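Local structure of arsenic responsive repressor ArsR (6J0E) at residues 27-30 against 31-35; 104-107 against 108-111. The protein probably represses transcription by binding operator DNA as a winged-helix dimer and is released when it binds trivalent arsenic. One frame throughout, in Å; residues are numbered along the deposited sequence.

Contact 1: residues 27-30 against 31-35; sequences ESEH and YADLF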
loop_
_atom_site.group_PDB
_atom_site.type_symbol
_atom_site.label_atom_id
_atom_site.label_comp_id
_atom_site.label_asym_id
_atom_site.label_seq_id
_atom_site.Cartn_x
_atom_site.Cartn_y
_atom_site.Cartn_z
ATOM N N GLU B 27 4.632 6.772 14.358
ATOM C CA GLU B 27 5.054 7.007 12.971
ATOM C C GLU B 27 3.834 7.090 11.984
ATOM O O GLU B 27 3.944 7.403 10.778
ATOM C CB GLU B 27 6.140 5.989 12.546
ATOM C CG GLU B 27 6.897 6.389 11.258
ATOM C CD GLU B 27 8.072 5.484 10.928
ATOM O OE1 GLU B 27 8.197 4.441 11.596
ATOM O OE2 GLU B 27 8.874 5.823 10.002
ATOM N N SER B 28 2.590 6.874 12.522
ATOM C CA SER B 28 1.492 6.863 11.616
ATOM C C SER B 28 1.258 8.212 10.849
ATOM O O SER B 28 0.950 8.267 9.697
ATOM C CB SER B 28 0.234 6.442 12.414
ATOM O OG SER B 28 -0.165 7.465 13.216
ATOM N N GLU B 29 1.593 9.341 11.490
ATOM C CA GLU B 29 1.427 10.602 10.811
ATOM C C GLU B 29 2.450 10.692 9.628
ATOM O O GLU B 29 2.105 11.173 8.564
ATOM C CB GLU B 29 1.607 11.814 11.731
ATOM C CG GLU B 29 1.300 13.120 10.968
ATOM C CD GLU B 29 1.474 14.378 11.789
ATOM O OE1 GLU B 29 1.894 14.312 12.975
ATOM O OE2 GLU B 29 1.189 15.425 11.177
ATOM N N HIS B 30 3.660 10.091 9.800
ATOM C CA HIS B 30 4.637 9.988 8.746
ATOM C C HIS B 30 4.157 9.135 7.607
ATOM O O HIS B 30 4.296 9.489 6.506
ATOM C CB HIS B 30 5.953 9.471 9.385
ATOM C CG HIS B 30 7.049 9.353 8.396
ATOM N ND1 HIS B 30 7.352 10.429 7.598
ATOM C CD2 HIS B 30 7.780 8.304 7.976
ATOM C CE1 HIS B 30 8.296 10.049 6.741
ATOM N NE2 HIS B 30 8.575 8.773 6.956
ATOM N N TYR B 31 3.586 7.922 7.923
ATOM C CA TYR B 31 3.004 7.119 6.908
ATOM C C TYR B 31 1.955 7.871 6.089
ATOM O O TYR B 31 1.822 7.744 4.906
ATOM C CB TYR B 31 2.418 5.852 7.500
ATOM C CG TYR B 31 3.461 4.917 8.087
ATOM C CD1 TYR B 31 4.584 4.677 7.335
ATOM C CD2 TYR B 31 3.332 4.331 9.332
ATOM C CE1 TYR B 31 5.534 3.790 7.800
ATOM C CE2 TYR B 31 4.263 3.477 9.817
ATOM C CZ TYR B 31 5.349 3.226 9.075
ATOM O OH TYR B 31 6.401 2.300 9.292
ATOM N N ALA B 32 1.074 8.623 6.748
ATOM C CA ALA B 32 0.109 9.387 6.017
ATOM C C ALA B 32 0.735 10.480 5.151
ATOM O O ALA B 32 0.311 10.709 4.025
ATOM C CB ALA B 32 -0.879 10.052 7.028
ATOM N N ASP B 33 1.815 11.140 5.650
ATOM C CA ASP B 33 2.513 12.060 4.775
ATOM C C ASP B 33 3.100 11.324 3.561
ATOM O O ASP B 33 3.075 11.862 2.556
ATOM C CB ASP B 33 3.670 12.854 5.459
ATOM C CG ASP B 33 3.205 13.671 6.686
ATOM O OD1 ASP B 33 2.046 14.085 6.710
ATOM O OD2 ASP B 33 4.077 13.905 7.615
ATOM N N LEU B 34 3.571 10.084 3.726
ATOM C CA LEU B 34 4.067 9.396 2.563
ATOM C C LEU B 34 2.973 9.113 1.574
ATOM O O LEU B 34 3.182 9.087 0.383
ATOM C CB LEU B 34 4.793 8.083 3.015
ATOM C CG LEU B 34 6.122 8.310 3.813
ATOM C CD1 LEU B 34 6.678 6.952 4.188
ATOM C CD2 LEU B 34 7.106 9.022 2.895
ATOM N N PHE B 35 1.752 8.650 2.000
ATOM C CA PHE B 35 0.709 8.389 1.061
ATOM C C PHE B 35 0.245 9.686 0.319
ATOM O O PHE B 35 -0.095 9.669 -0.847
ATOM C CB PHE B 35 -0.518 7.759 1.808
ATOM C CG PHE B 35 -0.283 6.372 2.251
ATOM C CD1 PHE B 35 0.187 5.459 1.369
ATOM C CD2 PHE B 35 -0.645 5.953 3.540
ATOM C CE1 PHE B 35 0.342 4.123 1.832
ATOM C CE2 PHE B 35 -0.505 4.585 3.990
ATOM C CZ PHE B 35 0.001 3.736 3.105
HETATM O O HOH W 1 0.930 15.641 8.714
HETATM O O HOH W 2 6.450 13.002 7.663
#

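Contact 2: residues 104-107 against 108-111; sequences LFAE and LRTV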
loop_
_atom_site.group_PDB
_atom_site.type_symbol
_atom_site.label_atom_id
_atom_site.label_comp_id
_atom_site.label_asym_id
_atom_site.label_seq_id
_atom_site.Cartn_x
_atom_site.Cartn_y
_atom_site.Cartn_z
ATOM N N LEU B 104 11.047 1.928 1.851
ATOM C CA LEU B 104 9.783 2.550 2.195
ATOM C C LEU B 104 8.631 1.805 1.564
ATOM O O LEU B 104 7.574 1.798 2.110
ATOM C CB LEU B 104 9.636 4.085 1.894
ATOM C CG LEU B 104 10.425 4.970 2.857
ATOM C CD1 LEU B 104 10.077 6.375 2.418
ATOM C CD2 LEU B 104 10.045 4.767 4.311
ATOM N N PHE B 105 8.823 1.252 0.396
ATOM C CA PHE B 105 7.697 0.632 -0.253
ATOM C C PHE B 105 7.336 -0.578 0.525
ATOM O O PHE B 105 6.200 -0.896 0.666
ATOM C CB PHE B 105 7.983 0.347 -1.759
ATOM C CG PHE B 105 8.073 1.594 -2.558
ATOM C CD1 PHE B 105 6.893 2.320 -2.951
ATOM C CD2 PHE B 105 9.319 2.164 -2.902
ATOM C CE1 PHE B 105 6.978 3.524 -3.620
ATOM C CE2 PHE B 105 9.359 3.331 -3.603
ATOM C CZ PHE B 105 8.229 4.045 -3.960
ATOM N N ALA B 106 8.335 -1.345 0.929
ATOM C CA ALA B 106 8.068 -2.546 1.774
ATOM C C ALA B 106 7.365 -2.169 3.099
ATOM O O ALA B 106 6.411 -2.852 3.516
ATOM C CB ALA B 106 9.350 -3.298 2.053
ATOM N N GLU B 107 7.732 -1.076 3.683
ATOM C CA GLU B 107 7.102 -0.606 4.877
ATOM C C GLU B 107 5.624 -0.265 4.595
ATOM O O GLU B 107 4.755 -0.655 5.400
ATOM C CB GLU B 107 7.748 0.744 5.439
ATOM C CG GLU B 107 9.103 0.471 6.039
ATOM C CD GLU B 107 9.510 1.564 7.064
ATOM O OE1 GLU B 107 8.951 2.692 7.055
ATOM O OE2 GLU B 107 10.474 1.244 7.868
ATOM N N LEU B 108 5.358 0.462 3.516
ATOM C CA LEU B 108 3.971 0.862 3.098
ATOM C C LEU B 108 3.125 -0.390 2.813
ATOM O O LEU B 108 1.944 -0.407 3.139
ATOM C CB LEU B 108 3.938 1.949 1.979
ATOM C CG LEU B 108 4.551 3.271 2.274
ATOM C CD1 LEU B 108 4.351 4.162 1.089
ATOM C CD2 LEU B 108 3.962 3.916 3.541
ATOM N N ARG B 109 3.691 -1.399 2.122
ATOM C CA ARG B 109 2.997 -2.693 1.974
ATOM C C ARG B 109 2.529 -3.333 3.228
ATOM O O ARG B 109 1.423 -3.861 3.244
ATOM C CB ARG B 109 3.768 -3.684 1.156
ATOM C CG ARG B 109 3.874 -3.273 -0.277
ATOM C CD ARG B 109 4.446 -4.447 -1.177
ATOM N NE ARG B 109 5.644 -5.068 -0.705
ATOM C CZ ARG B 109 6.884 -4.620 -0.994
ATOM N NH1 ARG B 109 7.047 -3.476 -1.741
ATOM N NH2 ARG B 109 7.871 -5.235 -0.485
ATOM N N THR B 110 3.346 -3.248 4.314
ATOM C CA THR B 110 2.995 -3.739 5.618
ATOM C C THR B 110 1.858 -2.909 6.258
ATOM O O THR B 110 0.903 -3.466 6.858
ATOM C CB THR B 110 4.208 -3.740 6.554
ATOM O OG1 THR B 110 5.230 -4.520 5.930
ATOM C CG2 THR B 110 3.861 -4.162 7.917
ATOM N N VAL B 111 1.892 -1.621 6.096
ATOM C CA VAL B 111 0.854 -0.758 6.725
ATOM C C VAL B 111 -0.533 -1.032 6.097
ATOM O O VAL B 111 -1.508 -0.871 6.599
ATOM C CB VAL B 111 1.237 0.735 6.492
ATOM C CG1 VAL B 111 0.162 1.742 6.745
ATOM C CG2 VAL B 111 2.452 1.120 7.354
#

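Contact 1: residues 27-30 against 31-35
Tyr31 and Glu27 meet obliquely, one turn apart at the start of a helix. The extended chain of Glu27 lays its CG over one face of the phenol ring, displaced toward the rim and 4.1 Å above the plane. Its carboxylate is turned only 22° from the ring plane, and OE1 ends 3.6 Å from Tyr31 OH. With CG anti to the backbone N (chi1 -165°), the Glu27 chain reaches across the tyrosine ring rather than along it. Beneath the pair, Tyr31 N donates to Glu27 O at 2.9 Å, the first of four i to i+4 backbone bonds that join 27-30 to 31-35.

His30 and Leu34 repeat the spacing with different chemistry. The methine CG of Leu34 lies over one imidazole face, 4.2 Å from the ring centroid, a CH-pi contact, while Leu34 CD1 approaches NE2 to 3.8 Å.

The helix, 28-38, is one of those that flank the winged helix-turn-helix in ArsR-type repressors; its Tyr31, Ala32 and Phe35 pack on the second subunit.

Toward solvent, two waters tie Asp33 to its neighbours, one to Glu29 and one to His30. The first donates both to Glu29 OE2 and to Asp33 OD1, bridging two carboxylates whose like charges would otherwise probably disfavour each other. The other sits at the imidazole edge, in its plane, 2.7 Å from His30 ND1, and donates to Asp33 OD2.

Contact 2: residues 104-107 against 108-111
Arg109 folds back along helix 102-111 until its guanidinium lies against Ala106, and this apposition is the main side-chain contact of the turn. It is one of van der Waals packing. Ala106 CA stands 3.4 Å above one face of the guanidinium, offset toward its rim, and the methyl CB comes within 3.5 Å of NH2. A bend at chi3 (-50°) brings the planar group back over the preceding turn. Phe105 contributes CB, 3.9 Å from Arg109 NH1, and its carbonyl oxygen lies over the same guanidinium face as Ala106 CA. On another side of the helix, Leu108 sets its CG 3.4 Å from Leu104 O, and its branches continue toward helix 28-38, where they pack on Tyr31 and Leu38.

Hydrogen bonds between backbone groups run regularly beneath these side chains. Leu108, Arg109, Thr110 and Val111 each donate N-H to the carbonyl four residues earlier, the straightest being Arg109 N to Phe105 O at 171°. Ala106 O accepts Thr110 N at 3.2 Å, and Thr110 OG1 lies at a similar distance from the same oxygen.

Charged groups find their partners beyond the turn. Arg109 NH1 donates to Leu112 O of the second subunit, while Glu107 OE1 makes a weak hydrogen bond with Tyr31 OH of helix 28-38. In ArsR-type repressors such a C-terminal helix belongs to the dimer interface, and here Phe105 and Leu108 also pack on Leu112 of the second subunit. The implication is a division of labour within Arg109: its flat face is spent on the alanine of its own helix, which probably helps fix the orientation in which NH1 reaches a main-chain carbonyl across the dimer.

In the fold
Contact 1 and contact 2 belong to two helices, 28-38 and 102-111, that pack on each other, the contact centres about 11 Å apart. Each combines buried and more exposed residues, but contact 2 lies nearer the centre of the chain, about 7 Å against 14 Å, and lacks the exposed acidic residues of contact 1. Between the helices the meeting is mainly nonpolar: Leu34 touches Leu104, and Tyr31 touches Leu108 and Val111. Both contacts also reach the second subunit, contact 1 by packing and contact 2 by packing plus a hydrogen bond. Water bridges between side chains mark the outward side of 27-35, whereas in 104-111 the polar arginine end serves the dimer.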